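Local coordinates for glycosyl hydrolase family 10 (PDB 4QPW), which binds xylan-type chains through this carbohydrate-binding module, seen here with xylooligosaccharide, and as a whole enzyme probably hydrolyses glycosidic bonds of polysaccharides, at residues 37-51 with 124-136. Sequence-based numbering, arbitrary orientation.
With XYP (beta-D-xylopyranose), chain B.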
loop_
_atom_site.group_PDB
_atom_site.type_symbol
_atom_site.label_atom_id
_atom_site.label_comp_id
_atom_site.label_asym_id
_atom_site.label_seq_id
_atom_site.Cartn_x
_atom_site.Cartn_y
_atom_site.Cartn_z
ATOM N N GLU A 37 -14.994 -9.532 1.474
ATOM C CA GLU A 37 -14.879 -8.242 0.717
ATOM C C GLU A 37 -14.012 -8.442 -0.515
ATOM O O GLU A 37 -14.266 -7.787 -1.548
ATOM C CB GLU A 37 -14.370 -7.197 1.609
ATOM C CG GLU A 37 -14.336 -5.733 1.081
ATOM C CD GLU A 37 -15.706 -5.105 0.911
ATOM O OE1 GLU A 37 -16.630 -5.480 1.752
ATOM O OE2 GLU A 37 -15.972 -4.275 -0.038
ATOM N N GLY A 38 -13.015 -9.320 -0.514
ATOM C CA GLY A 38 -12.108 -9.486 -1.580
ATOM C C GLY A 38 -11.024 -8.369 -1.609
ATOM O O GLY A 38 -10.951 -7.583 -2.581
ATOM N N CYS A 39 -10.222 -8.230 -0.561
ATOM C CA CYS A 39 -9.263 -7.158 -0.399
ATOM C C CYS A 39 -8.187 -7.535 0.561
ATOM O O CYS A 39 -8.398 -8.413 1.436
ATOM C CB CYS A 39 -9.959 -5.878 0.046
ATOM S SG CYS A 39 -10.801 -5.944 1.600
ATOM N N LEU A 40 -7.043 -6.880 0.476
ATOM C CA LEU A 40 -6.068 -6.877 1.559
ATOM C C LEU A 40 -6.635 -6.062 2.707
ATOM O O LEU A 40 -7.211 -4.985 2.465
ATOM C CB LEU A 40 -4.747 -6.320 1.044
ATOM C CG LEU A 40 -3.623 -6.185 2.007
ATOM C CD1 LEU A 40 -3.198 -7.506 2.643
ATOM C CD2 LEU A 40 -2.435 -5.540 1.361
ATOM N N GLU A 41 -6.472 -6.478 3.950
ATOM C CA GLU A 41 -7.019 -5.787 5.099
ATOM C C GLU A 41 -5.967 -5.653 6.190
ATOM O O GLU A 41 -5.296 -6.619 6.553
ATOM C CB GLU A 41 -8.241 -6.559 5.594
ATOM C CG GLU A 41 -8.969 -5.947 6.768
ATOM C CD GLU A 41 -10.392 -6.506 6.987
ATOM O OE1 GLU A 41 -10.546 -7.078 8.115
ATOM O OE2 GLU A 41 -11.281 -6.338 6.215
ATOM N N ILE A 42 -5.865 -4.463 6.725
ATOM C CA ILE A 42 -4.931 -4.124 7.832
ATOM C C ILE A 42 -5.839 -3.612 8.970
ATOM O O ILE A 42 -6.471 -2.527 8.835
ATOM C CB ILE A 42 -3.892 -3.128 7.457
ATOM C CG1 ILE A 42 -3.099 -3.649 6.214
ATOM C CG2 ILE A 42 -2.991 -2.807 8.649
ATOM C CD1 ILE A 42 -3.568 -3.068 4.879
ATOM N N LYS A 43 -5.948 -4.381 10.056
ATOM C CA LYS A 43 -6.825 -4.024 11.172
ATOM C C LYS A 43 -6.038 -3.770 12.416
ATOM O O LYS A 43 -5.196 -4.586 12.798
ATOM C CB LYS A 43 -7.786 -5.121 11.435
ATOM C CG LYS A 43 -8.867 -5.278 10.509
ATOM C CD LYS A 43 -9.971 -6.129 11.181
ATOM C CE LYS A 43 -10.288 -5.543 12.539
ATOM N NZ LYS A 43 -11.744 -5.541 12.837
ATOM N N THR A 44 -6.336 -2.668 13.069
ATOM C CA THR A 44 -5.616 -2.207 14.277
ATOM C C THR A 44 -6.619 -1.763 15.292
ATOM O O THR A 44 -7.646 -1.127 14.998
ATOM C CB THR A 44 -4.726 -1.090 14.046
ATOM O OG1 THR A 44 -5.473 -0.062 13.359
ATOM C CG2 THR A 44 -3.530 -1.467 13.219
ATOM N N SER A 45 -6.370 -2.117 16.590
ATOM C CA SER A 45 -7.195 -1.530 17.712
ATOM C C SER A 45 -6.392 -0.641 18.544
ATOM O O SER A 45 -7.007 0.096 19.408
ATOM C CB SER A 45 -7.911 -2.617 18.492
ATOM O OG SER A 45 -6.984 -3.417 19.146
ATOM N N VAL A 46 -5.102 -0.533 18.421
ATOM C CA VAL A 46 -4.199 0.321 19.218
ATOM C C VAL A 46 -3.235 1.003 18.273
ATOM O O VAL A 46 -2.493 0.296 17.503
ATOM C CB VAL A 46 -3.407 -0.478 20.323
ATOM C CG1 VAL A 46 -2.485 0.452 21.060
ATOM C CG2 VAL A 46 -4.357 -1.194 21.254
ATOM N N ALA A 47 -3.108 2.301 18.289
ATOM C CA ALA A 47 -2.110 2.994 17.458
ATOM C C ALA A 47 -0.745 2.639 17.876
ATOM O O ALA A 47 -0.436 2.570 19.152
ATOM C CB ALA A 47 -2.305 4.492 17.561
ATOM N N ALA A 48 0.187 2.420 16.997
ATOM C CA ALA A 48 1.563 2.260 17.336
ATOM C C ALA A 48 2.159 3.632 17.693
ATOM O O ALA A 48 1.626 4.665 17.314
ATOM C CB ALA A 48 2.340 1.659 16.133
ATOM N N SER A 49 3.353 3.631 18.261
ATOM C CA SER A 49 4.027 4.915 18.590
ATOM C C SER A 49 4.654 5.558 17.422
ATOM O O SER A 49 5.000 6.772 17.466
ATOM C CB SER A 49 5.089 4.653 19.729
ATOM O OG SER A 49 5.993 3.719 19.334
ATOM N N GLN A 50 4.954 4.793 16.347
ATOM C CA GLN A 50 5.517 5.320 15.111
ATOM C C GLN A 50 4.708 4.767 13.926
ATOM O O GLN A 50 4.349 3.595 13.899
ATOM C CB GLN A 50 6.997 4.970 14.939
ATOM C CG GLN A 50 7.868 5.285 16.195
ATOM C CD GLN A 50 9.306 5.659 15.891
ATOM O OE1 GLN A 50 9.617 6.325 14.880
ATOM N NE2 GLN A 50 10.230 5.170 16.750
ATOM N N ASN A 51 4.615 5.561 12.880
ATOM C CA ASN A 51 3.872 5.062 11.689
ATOM C C ASN A 51 4.564 3.875 11.059
ATOM O O ASN A 51 3.815 2.991 10.556
ATOM C CB ASN A 51 3.612 6.207 10.751
ATOM C CG ASN A 51 2.370 5.970 9.865
ATOM O OD1 ASN A 51 1.234 5.752 10.259
ATOM N ND2 ASN A 51 2.673 5.958 8.552
ATOM N N GLN A 124 2.727 2.177 4.951
ATOM C CA GLN A 124 2.844 2.338 6.400
ATOM C C GLN A 124 1.628 3.019 6.988
ATOM O O GLN A 124 1.159 4.058 6.421
ATOM C CB GLN A 124 4.109 3.121 6.748
ATOM C CG GLN A 124 5.356 2.506 6.157
ATOM C CD GLN A 124 6.706 3.098 6.590
ATOM O OE1 GLN A 124 6.728 4.223 7.072
ATOM N NE2 GLN A 124 7.751 2.374 6.548
ATOM N N SER A 125 1.108 2.481 8.101
ATOM C CA SER A 125 -0.121 2.982 8.694
ATOM C C SER A 125 -0.147 2.783 10.229
ATOM O O SER A 125 -1.224 2.690 10.746
ATOM C CB SER A 125 -1.289 2.360 7.985
ATOM O OG SER A 125 -1.280 0.953 8.078
ATOM N N GLY A 126 1.014 2.747 10.849
ATOM C CA GLY A 126 1.018 2.470 12.307
ATOM C C GLY A 126 0.195 3.434 13.159
ATOM O O GLY A 126 -0.270 2.999 14.254
ATOM N N LEU A 127 0.027 4.661 12.735
ATOM C CA LEU A 127 -0.743 5.604 13.568
ATOM C C LEU A 127 -2.190 5.474 13.411
ATOM O O LEU A 127 -3.009 6.129 14.139
ATOM C CB LEU A 127 -0.329 7.034 13.215
ATOM C CG LEU A 127 1.119 7.335 13.428
ATOM C CD1 LEU A 127 1.534 8.763 12.944
ATOM C CD2 LEU A 127 1.534 7.165 14.891
ATOM N N PHE A 128 -2.740 4.698 12.429
ATOM C CA PHE A 128 -4.143 4.559 12.182
ATOM C C PHE A 128 -4.777 3.504 12.967
ATOM O O PHE A 128 -4.291 2.350 12.971
ATOM C CB PHE A 128 -4.424 4.322 10.654
ATOM C CG PHE A 128 -5.882 4.225 10.336
ATOM C CD1 PHE A 128 -6.684 5.366 10.286
ATOM C CD2 PHE A 128 -6.513 3.053 10.166
ATOM C CE1 PHE A 128 -8.037 5.257 9.996
ATOM C CE2 PHE A 128 -7.828 2.963 9.831
ATOM C CZ PHE A 128 -8.638 4.035 9.812
ATOM N N VAL A 129 -5.885 3.807 13.663
ATOM C CA VAL A 129 -6.712 2.911 14.374
ATOM C C VAL A 129 -7.973 2.562 13.650
ATOM O O VAL A 129 -8.778 3.470 13.409
ATOM C CB VAL A 129 -7.034 3.392 15.841
ATOM C CG1 VAL A 129 -7.855 2.372 16.553
ATOM C CG2 VAL A 129 -5.761 3.701 16.539
ATOM N N GLY A 130 -8.197 1.342 13.265
ATOM C CA GLY A 130 -9.366 0.897 12.570
ATOM C C GLY A 130 -9.016 -0.138 11.507
ATOM O O GLY A 130 -8.072 -0.911 11.667
ATOM N N THR A 131 -9.807 -0.155 10.452
ATOM C CA THR A 131 -9.619 -1.143 9.341
ATOM C C THR A 131 -9.275 -0.357 8.079
ATOM O O THR A 131 -10.036 0.569 7.692
ATOM C CB THR A 131 -10.849 -1.935 9.145
ATOM O OG1 THR A 131 -11.222 -2.649 10.387
ATOM C CG2 THR A 131 -10.716 -3.024 8.067
ATOM N N ILE A 132 -8.150 -0.705 7.445
ATOM C CA ILE A 132 -7.779 -0.262 6.073
ATOM C C ILE A 132 -7.999 -1.426 5.153
ATOM O O ILE A 132 -7.581 -2.567 5.425
ATOM C CB ILE A 132 -6.345 0.210 6.077
ATOM C CG1 ILE A 132 -6.178 1.419 6.992
ATOM C CG2 ILE A 132 -5.914 0.482 4.634
ATOM C CD1 ILE A 132 -4.734 1.803 7.175
ATOM N N GLN A 133 -8.666 -1.189 4.021
ATOM C CA GLN A 133 -8.854 -2.192 2.955
ATOM C C GLN A 133 -8.294 -1.691 1.639
ATOM O O GLN A 133 -8.479 -0.511 1.274
ATOM C CB GLN A 133 -10.319 -2.487 2.833
ATOM C CG GLN A 133 -10.897 -3.135 4.129
ATOM C CD GLN A 133 -12.375 -3.475 4.002
ATOM O OE1 GLN A 133 -13.112 -2.788 3.302
ATOM N NE2 GLN A 133 -12.767 -4.532 4.599
ATOM N N ILE A 134 -7.537 -2.565 0.963
ATOM C CA ILE A 134 -6.855 -2.238 -0.301
ATOM C C ILE A 134 -7.284 -3.253 -1.315
ATOM O O ILE A 134 -7.091 -4.450 -1.176
ATOM C CB ILE A 134 -5.333 -2.212 -0.088
ATOM C CG1 ILE A 134 -4.966 -1.120 0.900
ATOM C CG2 ILE A 134 -4.649 -2.022 -1.461
ATOM C CD1 ILE A 134 -3.505 -1.135 1.336
ATOM N N LYS A 135 -7.940 -2.780 -2.403
ATOM C CA LYS A 135 -8.483 -3.684 -3.394
ATOM C C LYS A 135 -7.450 -4.123 -4.483
ATOM O O LYS A 135 -7.524 -5.269 -4.914
ATOM C CB LYS A 135 -9.670 -2.966 -4.071
ATOM C CG LYS A 135 -10.601 -3.765 -4.872
ATOM C CD LYS A 135 -11.462 -4.657 -3.987
ATOM C CE LYS A 135 -12.497 -5.467 -4.795
ATOM N NZ LYS A 135 -13.243 -6.417 -3.939
ATOM N N TYR A 136 -6.611 -3.206 -4.881
ATOM C CA TYR A 136 -5.612 -3.478 -5.944
ATOM C C TYR A 136 -4.586 -2.412 -5.900
ATOM O O TYR A 136 -4.797 -1.313 -5.353
ATOM C CB TYR A 136 -6.256 -3.573 -7.369
ATOM C CG TYR A 136 -7.014 -2.333 -7.806
ATOM C CD1 TYR A 136 -6.353 -1.203 -8.275
ATOM C CD2 TYR A 136 -8.403 -2.263 -7.730
ATOM C CE1 TYR A 136 -7.051 -0.097 -8.733
ATOM C CE2 TYR A 136 -9.102 -1.179 -8.142
ATOM C CZ TYR A 136 -8.418 -0.110 -8.584
ATOM O OH TYR A 136 -9.107 1.092 -9.029
HETATM C C1 XYP B . 12.490 0.691 8.341
HETATM C C2 XYP B . 11.274 1.467 7.917
HETATM C C3 XYP B . 11.565 2.956 7.818
HETATM C C4 XYP B . 12.174 3.422 9.166
HETATM C C5 XYP B . 13.294 2.522 9.536
HETATM O O2 XYP B . 10.838 1.025 6.630
HETATM O O3 XYP B . 10.329 3.666 7.515
HETATM O O4 XYP B . 12.575 4.786 8.984
HETATM O O5 XYP B . 12.882 1.178 9.682
HETATM O O HOH W 1 -14.763 -4.594 -2.567
HETATM O O HOH W 2 -15.697 -5.368 4.491
HETATM O O HOH W 3 -13.378 -4.298 10.143
HETATM O O HOH W 4 5.195 6.473 7.536
#
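Leu40 and Ile42 pair with Ile134 and Ile132 as antiparallel hydrogen-bonded partners, joining strands 39-44 and 130-136, whose directions differ by 158°, within one sheet of this two-sheet beta-sandwich module, a worked example of a strand pair with one apolar and one polar face. On the face carrying these aliphatic residues, Ile42 CD1 packs against Ile134 CD1 at 4.0 Å, while Met74 and Leu84 add to the same interior. On the polar face Glu41 and Gln133 lie side by side and point the same way, and Gln133 NE2 donates a nearly straight 2.8 Å bond to the anti side of Glu41 OE2, somewhat out of the carboxylate plane though in the plane of its own amide. The carboxylate reaches it because CG stands opposite the backbone N (chi1 -178°) and the chain runs on extended; Asn34 ND2 grips OE2 as well, and Arg77 holds Gln133 OE1. An alanine in place of Glu41 would probably leave Gln133 NE2 without its carboxylate mate and uncover the CG2 methyl of Thr131, against which Glu41 CG rests. At the end of strand 39-44, Thr44 OG1 donates to Phe128 O at 2.7 Å and accepts from Gly130 N, tying the 125-128 type I turn to the strand. That turn also meets the loop 45-51, where Gly126 O takes the N-H of Ala48. Asn51 OD1 receives Leu127 N at 3.0 Å. Asn51 ND2 donates to a water that in turn donates to OE1 of Gln124, a glycan-pocket residue, consistent with an amide turned so that Gln124 NE2 gives its N-H to xylopyranose O3, 3.0 Å away.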